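Local atomic coordinates of monosaccharide ABC transporter substrate-binding protein, CUT2 family (Bradyrhizobium sp., PDB entry 4YHS), a protein that probably captures a monosaccharide or related small solute in the periplasm and delivers it to a CUT2-family ABC transporter. Residues D70-W73 / L74-Y78; W199-A202 / A203-G206; G303-A306 / V307-V311. One frame throughout, in Å; residues are numbered along the deposited sequence.

Contact 1: residues D70-W73 / L74-Y78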
loop_
_atom_site.group_PDB
_atom_site.type_symbol
_atom_site.label_atom_id
_atom_site.label_comp_id
_atom_site.label_asym_id
_atom_site.label_seq_id
_atom_site.Cartn_x
_atom_site.Cartn_y
_atom_site.Cartn_z
ATOM N N ASP A 70 5.180 -11.579 -3.226
ATOM C CA ASP A 70 6.099 -10.467 -2.991
ATOM C C ASP A 70 6.093 -10.017 -1.544
ATOM O O ASP A 70 5.321 -10.514 -0.731
ATOM C CB ASP A 70 5.778 -9.269 -3.923
ATOM C CG ASP A 70 4.361 -8.709 -3.757
ATOM O OD1 ASP A 70 3.678 -8.998 -2.751
ATOM O OD2 ASP A 70 3.922 -7.921 -4.643
ATOM N N ALA A 71 6.963 -9.054 -1.241
ATOM C CA ALA A 71 7.150 -8.601 0.130
ATOM C C ALA A 71 5.907 -7.863 0.615
ATOM O O ALA A 71 5.576 -7.888 1.800
ATOM C CB ALA A 71 8.361 -7.715 0.231
ATOM N N TYR A 72 5.251 -7.172 -0.313
ATOM C CA TYR A 72 4.075 -6.400 0.017
ATOM C C TYR A 72 3.013 -7.305 0.648
ATOM O O TYR A 72 2.557 -7.043 1.757
ATOM C CB TYR A 72 3.502 -5.699 -1.224
ATOM C CG TYR A 72 2.375 -4.745 -0.855
ATOM C CD1 TYR A 72 1.056 -5.187 -0.727
ATOM C CD2 TYR A 72 2.642 -3.402 -0.623
ATOM C CE1 TYR A 72 0.035 -4.310 -0.357
ATOM C CE2 TYR A 72 1.629 -2.514 -0.284
ATOM C CZ TYR A 72 0.323 -2.977 -0.162
ATOM O OH TYR A 72 -0.695 -2.115 0.193
ATOM N N TRP A 73 2.616 -8.368 -0.039
ATOM C CA TRP A 73 1.587 -9.253 0.508
ATOM C C TRP A 73 2.119 -10.090 1.669
ATOM O O TRP A 73 1.351 -10.457 2.561
ATOM C CB TRP A 73 0.961 -10.104 -0.630
ATOM C CG TRP A 73 0.088 -9.171 -1.424
ATOM C CD1 TRP A 73 0.430 -8.454 -2.540
ATOM C CD2 TRP A 73 -1.253 -8.773 -1.099
ATOM N NE1 TRP A 73 -0.619 -7.662 -2.936
ATOM C CE2 TRP A 73 -1.665 -7.847 -2.072
ATOM C CE3 TRP A 73 -2.143 -9.118 -0.085
ATOM C CZ2 TRP A 73 -2.929 -7.256 -2.054
ATOM C CZ3 TRP A 73 -3.423 -8.519 -0.080
ATOM C CH2 TRP A 73 -3.790 -7.623 -1.055
ATOM N N LEU A 74 3.430 -10.336 1.729
ATOM C CA LEU A 74 3.997 -10.917 2.939
ATOM C C LEU A 74 3.795 -9.974 4.129
ATOM O O LEU A 74 3.500 -10.401 5.237
ATOM C CB LEU A 74 5.480 -11.229 2.724
ATOM C CG LEU A 74 6.206 -12.079 3.760
ATOM C CD1 LEU A 74 5.603 -13.483 3.817
ATOM C CD2 LEU A 74 7.716 -12.138 3.422
ATOM N N GLY A 75 3.967 -8.679 3.911
ATOM C CA GLY A 75 3.667 -7.696 4.941
ATOM C C GLY A 75 2.210 -7.695 5.391
ATOM O O GLY A 75 1.906 -7.652 6.590
ATOM N N VAL A 76 1.283 -7.770 4.437
ATOM C CA VAL A 76 -0.115 -7.851 4.808
ATOM C C VAL A 76 -0.373 -9.146 5.616
ATOM O O VAL A 76 -1.103 -9.117 6.615
ATOM C CB VAL A 76 -1.036 -7.813 3.581
ATOM C CG1 VAL A 76 -2.459 -7.726 4.029
ATOM C CG2 VAL A 76 -0.696 -6.650 2.685
ATOM N N ASP A 77 0.229 -10.259 5.182
ATOM C CA ASP A 77 0.117 -11.550 5.881
ATOM C C ASP A 77 0.558 -11.410 7.344
ATOM O O ASP A 77 -0.099 -11.889 8.267
ATOM C CB ASP A 77 0.952 -12.615 5.182
ATOM C CG ASP A 77 0.913 -13.949 5.894
ATOM O OD1 ASP A 77 -0.183 -14.538 6.028
ATOM O OD2 ASP A 77 1.976 -14.414 6.293
ATOM N N TYR A 78 1.714 -10.799 7.532
ATOM C CA TYR A 78 2.264 -10.589 8.863
ATOM C C TYR A 78 1.276 -9.837 9.758
ATOM O O TYR A 78 1.051 -10.237 10.882
ATOM C CB TYR A 78 3.593 -9.825 8.755
ATOM C CG TYR A 78 4.212 -9.468 10.082
ATOM C CD1 TYR A 78 4.956 -10.409 10.807
ATOM C CD2 TYR A 78 4.086 -8.190 10.600
ATOM C CE1 TYR A 78 5.518 -10.080 12.023
ATOM C CE2 TYR A 78 4.660 -7.848 11.805
ATOM C CZ TYR A 78 5.363 -8.797 12.522
ATOM O OH TYR A 78 5.951 -8.471 13.734
#
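The main chain of Asp70-Trp73 hands its carbonyls to the next turn: Leu74 N donates to Asp70 O at 3.1 Å, and Gly75, Val76 and Asp77 follow in the same i to i+4 pattern, down to Asp77 N on Trp73 O at 2.9 Å. Trp73 N belongs to the first turn of the helix, and the side chain of Asp70 satisfies it. OD1 accepts from this N-H at 3.0 Å with an almost straight N-H...O angle of 175°, a chi1 of 59° turning the carboxylate back over the first turn. The same OD1 lies at the edge of the Trp73 indole, in its plane. Val76 CG2 packs against the Trp73 indole, 4.0 Å from CE3, and is 3.9 Å from Tyr72 CE1, so that the methyl touches both aromatic side chains. The polar ends of Tyr72 and Asp77 look beyond this turn, Tyr72 OH bonding to Asp297 OD2 and Asp77 OD2 to Val352 N. His67 and Phe65 meet the Trp73 ring edge-to-face. Consistent with a bis-tris bound near Asp70, this N-capped helix start of a beta-alpha-beta unit probably borders the solute cleft of a periplasmic binding protein.

Contact 2: residues W199-A202 / A203-G206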
loop_
_atom_site.group_PDB
_atom_site.type_symbol
_atom_site.label_atom_id
_atom_site.label_comp_id
_atom_site.label_asym_id
_atom_site.label_seq_id
_atom_site.Cartn_x
_atom_site.Cartn_y
_atom_site.Cartn_z
ATOM N N TRP A 199 -3.788 2.227 -10.747
ATOM C CA TRP A 199 -2.921 2.700 -9.668
ATOM C C TRP A 199 -1.892 3.721 -10.160
ATOM O O TRP A 199 -1.564 4.686 -9.468
ATOM C CB TRP A 199 -2.209 1.514 -8.978
ATOM C CG TRP A 199 -1.210 0.701 -9.821
ATOM C CD1 TRP A 199 -1.499 -0.247 -10.755
ATOM C CD2 TRP A 199 0.222 0.772 -9.756
ATOM N NE1 TRP A 199 -0.337 -0.767 -11.284
ATOM C CE2 TRP A 199 0.731 -0.152 -10.683
ATOM C CE3 TRP A 199 1.118 1.533 -9.001
ATOM C CZ2 TRP A 199 2.087 -0.335 -10.874
ATOM C CZ3 TRP A 199 2.456 1.352 -9.199
ATOM C CH2 TRP A 199 2.933 0.425 -10.119
ATOM N N VAL A 200 -1.368 3.479 -11.350
ATOM C CA VAL A 200 -0.390 4.364 -11.970
ATOM C C VAL A 200 -0.983 5.738 -12.279
ATOM O O VAL A 200 -0.376 6.781 -11.983
ATOM C CB VAL A 200 0.153 3.735 -13.284
ATOM C CG1 VAL A 200 0.997 4.704 -14.031
ATOM C CG2 VAL A 200 0.917 2.473 -12.964
ATOM N N GLU A 201 -2.139 5.741 -12.939
ATOM C CA GLU A 201 -2.769 6.987 -13.340
ATOM C C GLU A 201 -3.199 7.787 -12.096
ATOM O O GLU A 201 -3.153 9.016 -12.106
ATOM C CB GLU A 201 -3.936 6.705 -14.271
ATOM C CG GLU A 201 -3.489 6.002 -15.547
ATOM C CD GLU A 201 -2.588 6.880 -16.444
ATOM O OE1 GLU A 201 -2.611 8.119 -16.295
ATOM O OE2 GLU A 201 -1.857 6.337 -17.306
ATOM N N ALA A 202 -3.592 7.100 -11.025
ATOM C CA ALA A 202 -3.920 7.797 -9.767
ATOM C C ALA A 202 -2.674 8.414 -9.114
ATOM O O ALA A 202 -2.695 9.553 -8.691
ATOM C CB ALA A 202 -4.604 6.845 -8.781
ATOM N N ALA A 203 -1.594 7.666 -9.027
ATOM C CA ALA A 203 -0.340 8.186 -8.480
ATOM C C ALA A 203 0.178 9.346 -9.333
ATOM O O ALA A 203 0.660 10.346 -8.812
ATOM C CB ALA A 203 0.704 7.064 -8.381
ATOM N N ASN A 204 0.053 9.223 -10.658
ATOM C CA ASN A 204 0.432 10.307 -11.541
ATOM C C ASN A 204 -0.329 11.610 -11.270
ATOM O O ASN A 204 0.292 12.678 -11.137
ATOM C CB ASN A 204 0.247 9.897 -13.011
ATOM C CG ASN A 204 0.685 10.988 -13.969
ATOM O OD1 ASN A 204 1.868 11.351 -14.033
ATOM N ND2 ASN A 204 -0.271 11.547 -14.697
ATOM N N LYS A 205 -1.664 11.534 -11.207
ATOM C CA LYS A 205 -2.475 12.705 -10.933
ATOM C C LYS A 205 -2.113 13.322 -9.597
ATOM O O LYS A 205 -1.945 14.533 -9.493
ATOM C CB LYS A 205 -3.979 12.359 -10.955
ATOM C CG LYS A 205 -4.543 12.056 -12.335
ATOM C CD LYS A 205 -6.076 11.948 -12.296
ATOM C CE LYS A 205 -6.662 11.618 -13.670
ATOM N NZ LYS A 205 -6.134 10.327 -14.236
ATOM N N GLY A 206 -1.982 12.490 -8.574
ATOM C CA GLY A 206 -1.591 12.982 -7.264
ATOM C C GLY A 206 -0.245 13.693 -7.255
ATOM O O GLY A 206 -0.105 14.779 -6.685
HETATM O O HOH W 1 -2.859 10.155 -14.599
#
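Glu201, Asn204 and Lys205 turn their polar ends toward one water molecule, which joins the side chains where they do not touch directly. Glu201 OE1 accepts from the water at 2.7 Å, and the same water gives its other hydrogen to Glu201 O at 2.8 Å, so that the backbone and side chain of one residue hold it together. Asn204 ND2 donates to it at 2.9 Å. The lysine approaches from the next position on the helix: its chain runs extended from CB, passes Glu201 O with CG 3.4 Å away, and bends at the last torsion (chi4 59°), which brings NZ back toward the water in a weak bond of 3.3 Å. Glu201 OE1 and Lys205 NZ remain 4.6 Å apart, a pair of opposite charges bridged by solvent without a direct salt bridge. Glu201 O has a second donor, Lys205 N, whose bond is part of the regular helical ladder that also links Ala203 to Trp199, Asn204 to Val200 and Gly206 to Ala202.

This turn belongs to helix 198-211, the crossover of the beta-alpha-beta unit between strands 186-191 and 216-218. The far ends of the polar groups tie it to its surroundings: Glu201 OE2 accepts from Gly196 N just ahead of the helix, and Asn204 OD1 from Trp190 NE1 on the preceding strand. The asparagine reaches that way with CG anti to its own N (chi1 -178°), its CB resting 3.3 Å from Val200 O. On the Trp199 side, Val200 CG2 stands over the centre of the indole, 3.5 Å above its plane, while Phe164 meets the same ring system at a slant and a bound bis-tris lies nearby. Ala203 CB packs against Trp199 O and touches Phe276.

Contact 3: residues G303-A306 / V307-V311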
loop_
_atom_site.group_PDB
_atom_site.type_symbol
_atom_site.label_atom_id
_atom_site.label_comp_id
_atom_site.label_asym_id
_atom_site.label_seq_id
_atom_site.Cartn_x
_atom_site.Cartn_y
_atom_site.Cartn_z
ATOM N N GLY A 303 -3.537 -4.787 7.122
ATOM C CA GLY A 303 -3.886 -6.132 7.539
ATOM C C GLY A 303 -4.437 -6.202 8.958
ATOM O O GLY A 303 -5.505 -6.796 9.186
ATOM N N ARG A 304 -3.730 -5.614 9.914
ATOM C CA ARG A 304 -4.229 -5.579 11.305
ATOM C C ARG A 304 -5.627 -4.935 11.448
ATOM O O ARG A 304 -6.458 -5.446 12.178
ATOM C CB ARG A 304 -3.264 -4.807 12.217
ATOM C CG ARG A 304 -1.838 -5.342 12.326
ATOM C CD ARG A 304 -1.112 -4.634 13.458
ATOM N NE ARG A 304 0.274 -5.116 13.690
ATOM C CZ ARG A 304 0.598 -6.058 14.575
ATOM N NH1 ARG A 304 -0.353 -6.663 15.299
ATOM N NH2 ARG A 304 1.882 -6.400 14.770
ATOM N N ILE A 305 -5.846 -3.787 10.798
ATOM C CA ILE A 305 -7.118 -3.087 10.885
ATOM C C ILE A 305 -8.261 -3.943 10.347
ATOM O O ILE A 305 -9.335 -3.961 10.935
ATOM C CB ILE A 305 -7.068 -1.726 10.141
ATOM C CG1 ILE A 305 -6.268 -0.739 11.004
ATOM C CG2 ILE A 305 -8.493 -1.154 9.893
ATOM C CD1 ILE A 305 -5.931 0.535 10.344
ATOM N N ALA A 306 -8.036 -4.655 9.241
ATOM C CA ALA A 306 -9.067 -5.541 8.687
ATOM C C ALA A 306 -9.518 -6.593 9.701
ATOM O O ALA A 306 -10.698 -6.879 9.830
ATOM C CB ALA A 306 -8.548 -6.239 7.439
ATOM N N VAL A 307 -8.561 -7.174 10.413
ATOM C CA VAL A 307 -8.887 -8.155 11.429
ATOM C C VAL A 307 -9.668 -7.495 12.559
ATOM O O VAL A 307 -10.714 -8.017 12.981
ATOM C CB VAL A 307 -7.626 -8.836 11.993
ATOM C CG1 VAL A 307 -7.944 -9.705 13.239
ATOM C CG2 VAL A 307 -6.973 -9.684 10.916
ATOM N N ASP A 308 -9.180 -6.355 13.050
ATOM C CA ASP A 308 -9.889 -5.643 14.117
ATOM C C ASP A 308 -11.311 -5.261 13.717
ATOM O O ASP A 308 -12.265 -5.448 14.483
ATOM C CB ASP A 308 -9.139 -4.379 14.532
ATOM C CG ASP A 308 -9.770 -3.710 15.753
ATOM O OD1 ASP A 308 -9.888 -4.386 16.790
ATOM O OD2 ASP A 308 -10.160 -2.521 15.689
ATOM N N GLN A 309 -11.455 -4.736 12.508
ATOM C CA GLN A 309 -12.761 -4.423 11.975
ATOM C C GLN A 309 -13.703 -5.657 11.985
ATOM O O GLN A 309 -14.867 -5.569 12.404
ATOM C CB GLN A 309 -12.622 -3.893 10.548
ATOM C CG GLN A 309 -12.228 -2.411 10.412
ATOM C CD GLN A 309 -11.878 -2.068 8.994
ATOM O OE1 GLN A 309 -11.389 -2.921 8.253
ATOM N NE2 GLN A 309 -12.174 -0.842 8.584
ATOM N N ALA A 310 -13.209 -6.790 11.491
ATOM C CA ALA A 310 -14.022 -7.999 11.422
ATOM C C ALA A 310 -14.527 -8.371 12.804
ATOM O O ALA A 310 -15.702 -8.667 12.985
ATOM C CB ALA A 310 -13.247 -9.150 10.838
ATOM N N VAL A 311 -13.624 -8.355 13.776
ATOM C CA VAL A 311 -13.973 -8.754 15.145
ATOM C C VAL A 311 -15.015 -7.786 15.714
ATOM O O VAL A 311 -16.027 -8.208 16.279
ATOM C CB VAL A 311 -12.699 -8.822 16.023
ATOM C CG1 VAL A 311 -13.048 -9.046 17.506
ATOM C CG2 VAL A 311 -11.771 -9.969 15.500
#
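Ile305 and Gln309 make the close side-chain meeting of this turn, with Ile305 CG2 3.6 Å from Gln309 CD. A chi1 of -81° sets Gln309 CG beside the backbone N and 3.3 Å from Ile305 O; the extended chain beyond carries OE1 to 3.5 Å from Ala306 CA. The glutamine NE2 goes on to two carbonyls, Val320 O and Lys159 O, and both of its hydrogens can thus be used in a buried place. Cut back to an alanine, this position is likely to leave both carbonyls without their amide donor and to open a gap against Ile305 CG2. The turn lies in helix 299-314 of the periplasmic binding protein fold, with Ala306, Gln309 and Ala310 against strand 144-147 and Val307 against helix 71-87. Backbone bonding is uneven: Gln309 N reaches Ile305 O at 2.8 Å, whereas Val307 N to Gly303 O is weak at 3.3 Å. The looser side is that of Arg304, partly exposed, whose long chain leads away from the following turn to a salt bridge with Glu83. Buried Asp308 uses OD2 for Tyr49 OH and a salt bridge with Arg312 NE one turn on, while OD1 accepts from Leu52 N.

Contacts 1 and 3 lie on adjoining helices of one lobe and touch where Val76 CG1 packs 4.1 Å from Gly303 CA, their centres about 16 Å apart. Helix 299-314 also meets contact 1 through Met299, which touches both Tyr72 and Val76. Contact 2 belongs to the other lobe, built on a separate parallel sheet. Its centre is about 22 Å from that of contact 1, with nearest atoms about 10 Å apart, and about 27 Å from that of contact 3. Bound bis-tris lies about 3 Å from the Asp70 side chain and about 4 Å from that of Trp199, consistent with a solute pocket between the lobes. Contact 3 lies on the far side of the chain's centre from contact 2.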